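Local atomic coordinates of protein yojF (Bacillus subtilis, PDB entry 1NJH), a protein that is of unknown function, belonging to the DUF1806 family and built mainly of antiparallel strands with one short helix. Residues A[13-16]-A[17-21]. Residues are numbered along the deposited sequence; the frame is centred on the assembly and turned at random.
Sequences QASL and ERYAD
In one of the two conformers of Arg18, Ser15 OG lies over a guanidinium face, 3.5 Å above its plane, and Arg18 CD lies over one face of the Tyr19 ring, offset toward the rim; Leu16 O sits at the ring's edge, near its plane. These meetings lie at the C-terminal end of amphipathic helix 9-18, which packs on the antiparallel sheet, and the residue that follows. Ser15 is small enough to let that copy of the arginine fold back beside it. Tyr19 suits a half-polar site: its ring packs on Leu95 and Ile112, and its OH is hydrogen-bonded to Asn93 O. Leu16, buried, turns its aliphatic branches to the same two residues. One turn back, Gln13 NE2 donates a hydrogen bond to Glu17 OE2 (2.9 Å, 147°), meeting it from above the carboxylate plane. An amide, donor and acceptor at once, suits this place: NE2 also bonds Ala60 O, and OE1 bonds Ile62 N. With an alanine in place of Gln13, Ala60 O, Ile62 N and the Glu17 carboxylate are likely to lose this partner, the carboxylate turning more freely. As the helix ends, Arg18 N makes weak bonds to Ala14 O and Ser15 O, and Tyr19 N a weak one to Leu16 O at 3.1 Å.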
ATOM      1  N   GLN A  13      -8.593 -17.992  -4.595  1.00 24.44           N
ATOM      2  CA  GLN A  13      -8.760 -18.332  -3.189  1.00 25.11           C
ATOM      3  C   GLN A  13      -7.819 -19.471  -2.821  1.00 25.48           C
ATOM      4  O   GLN A  13      -7.161 -19.436  -1.786  1.00 26.32           O
ATOM      5  CB  GLN A  13     -10.202 -18.749  -2.890  1.00 23.86           C
ATOM      6  CG  GLN A  13     -10.423 -19.114  -1.428  1.00 24.23           C
ATOM      7  CD  GLN A  13     -10.202 -17.932  -0.491  1.00 24.11           C
ATOM      8  OE1 GLN A  13     -10.721 -16.833  -0.721  1.00 23.60           O
ATOM      9  NE2 GLN A  13      -9.444 -18.156   0.574  1.00 26.97           N
ATOM     10  N   ALA A  14      -7.753 -20.488  -3.672  1.00 29.28           N
ATOM     11  CA  ALA A  14      -6.871 -21.618  -3.410  1.00 29.91           C
ATOM     12  C   ALA A  14      -5.415 -21.163  -3.385  1.00 29.19           C
ATOM     13  O   ALA A  14      -4.613 -21.649  -2.593  1.00 28.86           O
ATOM     14  CB  ALA A  14      -7.067 -22.693  -4.477  1.00 32.54           C
ATOM     15  N   SER A  15      -5.074 -20.223  -4.259  1.00 27.37           N
ATOM     16  CA  SER A  15      -3.707 -19.713  -4.325  1.00 25.92           C
ATOM     17  C   SER A  15      -3.356 -18.883  -3.084  1.00 24.56           C
ATOM     18  O   SER A  15      -2.240 -18.962  -2.561  1.00 22.00           O
ATOM     19  CB  SER A  15      -3.533 -18.863  -5.588  1.00 30.84           C
ATOM     20  OG  SER A  15      -2.194 -18.412  -5.718  1.00 37.79           O
ATOM     21  N   LEU A  16      -4.310 -18.087  -2.609  1.00 23.24           N
ATOM     22  CA  LEU A  16      -4.070 -17.269  -1.426  1.00 23.34           C
ATOM     23  C   LEU A  16      -3.806 -18.147  -0.208  1.00 24.41           C
ATOM     24  O   LEU A  16      -2.879 -17.896   0.556  1.00 23.20           O
ATOM     25  CB  LEU A  16      -5.260 -16.341  -1.146  1.00 20.85           C
ATOM     26  CG  LEU A  16      -5.563 -15.211  -2.140  1.00 18.78           C
ATOM     27  CD1 LEU A  16      -6.937 -14.600  -1.819  1.00 20.06           C
ATOM     28  CD2 LEU A  16      -4.495 -14.116  -2.068  1.00 16.22           C
ATOM     29  N   GLU A  17      -4.616 -19.186  -0.024  1.00 26.64           N
ATOM     30  CA  GLU A  17      -4.445 -20.070   1.123  1.00 27.81           C
ATOM     31  C   GLU A  17      -3.096 -20.780   1.063  1.00 28.96           C
ATOM     32  O   GLU A  17      -2.542 -21.180   2.084  1.00 30.11           O
ATOM     33  CB  GLU A  17      -5.605 -21.073   1.162  1.00 26.54           C
ATOM     34  CG  GLU A  17      -6.934 -20.353   1.084  1.00 29.04           C
ATOM     35  CD  GLU A  17      -8.141 -21.262   1.068  1.00 33.37           C
ATOM     36  OE1 GLU A  17      -8.047 -22.382   0.520  1.00 36.45           O
ATOM     37  OE2 GLU A  17      -9.198 -20.832   1.577  1.00 32.97           O
ATOM     38  N   ARG A  18      -2.570 -20.911  -0.147  0.50 29.66           N
ATOM     39  CA  ARG A  18      -1.285 -21.556  -0.372  0.50 32.40           C
ATOM     40  C   ARG A  18      -0.157 -20.807   0.339  0.50 30.46           C
ATOM     41  O   ARG A  18       0.723 -21.420   0.944  0.53 32.14           O
ATOM     42  CB  ARG A  18      -1.004 -21.599  -1.875  0.50 36.84           C
ATOM     43  CG  ARG A  18       0.269 -22.318  -2.283  0.50 42.03           C
ATOM     44  CD  ARG A  18       0.606 -21.988  -3.731  0.41 46.80           C
ATOM     45  NE  ARG A  18      -0.559 -22.125  -4.603  0.47 49.87           N
ATOM     46  CZ  ARG A  18      -0.618 -21.677  -5.853  0.58 51.30           C
ATOM     47  NH1 ARG A  18       0.426 -21.059  -6.388  0.55 52.51           N
ATOM     48  NH2 ARG A  18      -1.723 -21.843  -6.567  0.56 51.79           N
ATOM     49  N   TYR A  19      -0.200 -19.477   0.275  1.00 27.53           N
ATOM     50  CA  TYR A  19       0.833 -18.633   0.878  1.00 25.62           C
ATOM     51  C   TYR A  19       0.558 -18.229   2.321  1.00 25.57           C
ATOM     52  O   TYR A  19       1.347 -17.496   2.912  1.00 26.36           O
ATOM     53  CB  TYR A  19       1.022 -17.341   0.070  1.00 24.95           C
ATOM     54  CG  TYR A  19       1.368 -17.535  -1.381  1.00 30.87           C
ATOM     55  CD1 TYR A  19       2.669 -17.836  -1.780  1.00 35.37           C
ATOM     56  CD2 TYR A  19       0.386 -17.423  -2.362  1.00 32.26           C
ATOM     57  CE1 TYR A  19       2.979 -18.020  -3.134  1.00 36.04           C
ATOM     58  CE2 TYR A  19       0.682 -17.608  -3.704  1.00 37.44           C
ATOM     59  CZ  TYR A  19       1.977 -17.907  -4.084  1.00 36.79           C
ATOM     60  OH  TYR A  19       2.245 -18.114  -5.418  1.00 41.39           O
ATOM     61  N   ALA A  20      -0.556 -18.684   2.889  1.00 25.36           N
ATOM     62  CA  ALA A  20      -0.878 -18.332   4.270  1.00 26.24           C
ATOM     63  C   ALA A  20       0.017 -19.048   5.282  1.00 24.60           C
ATOM     64  O   ALA A  20       0.465 -20.169   5.043  1.00 29.88           O
ATOM     65  CB  ALA A  20      -2.344 -18.655   4.561  1.00 22.76           C
ATOM     66  N   ASP A  21       0.290 -18.367   6.392  1.00 26.59           N
ATOM     67  CA  ASP A  21       1.067 -18.881   7.515  1.00 26.83           C
ATOM     68  C   ASP A  21       2.576 -18.981   7.410  1.00 27.66           C
ATOM     69  O   ASP A  21       3.231 -19.574   8.271  1.00 29.04           O
ATOM     70  CB  ASP A  21       0.469 -20.218   7.969  1.00 27.67           C
ATOM     71  CG  ASP A  21      -0.987 -20.075   8.371  1.00 28.53           C
ATOM     72  OD1 ASP A  21      -1.286 -19.127   9.121  1.00 28.17           O
ATOM     73  OD2 ASP A  21      -1.825 -20.894   7.936  1.00 33.46           O
TER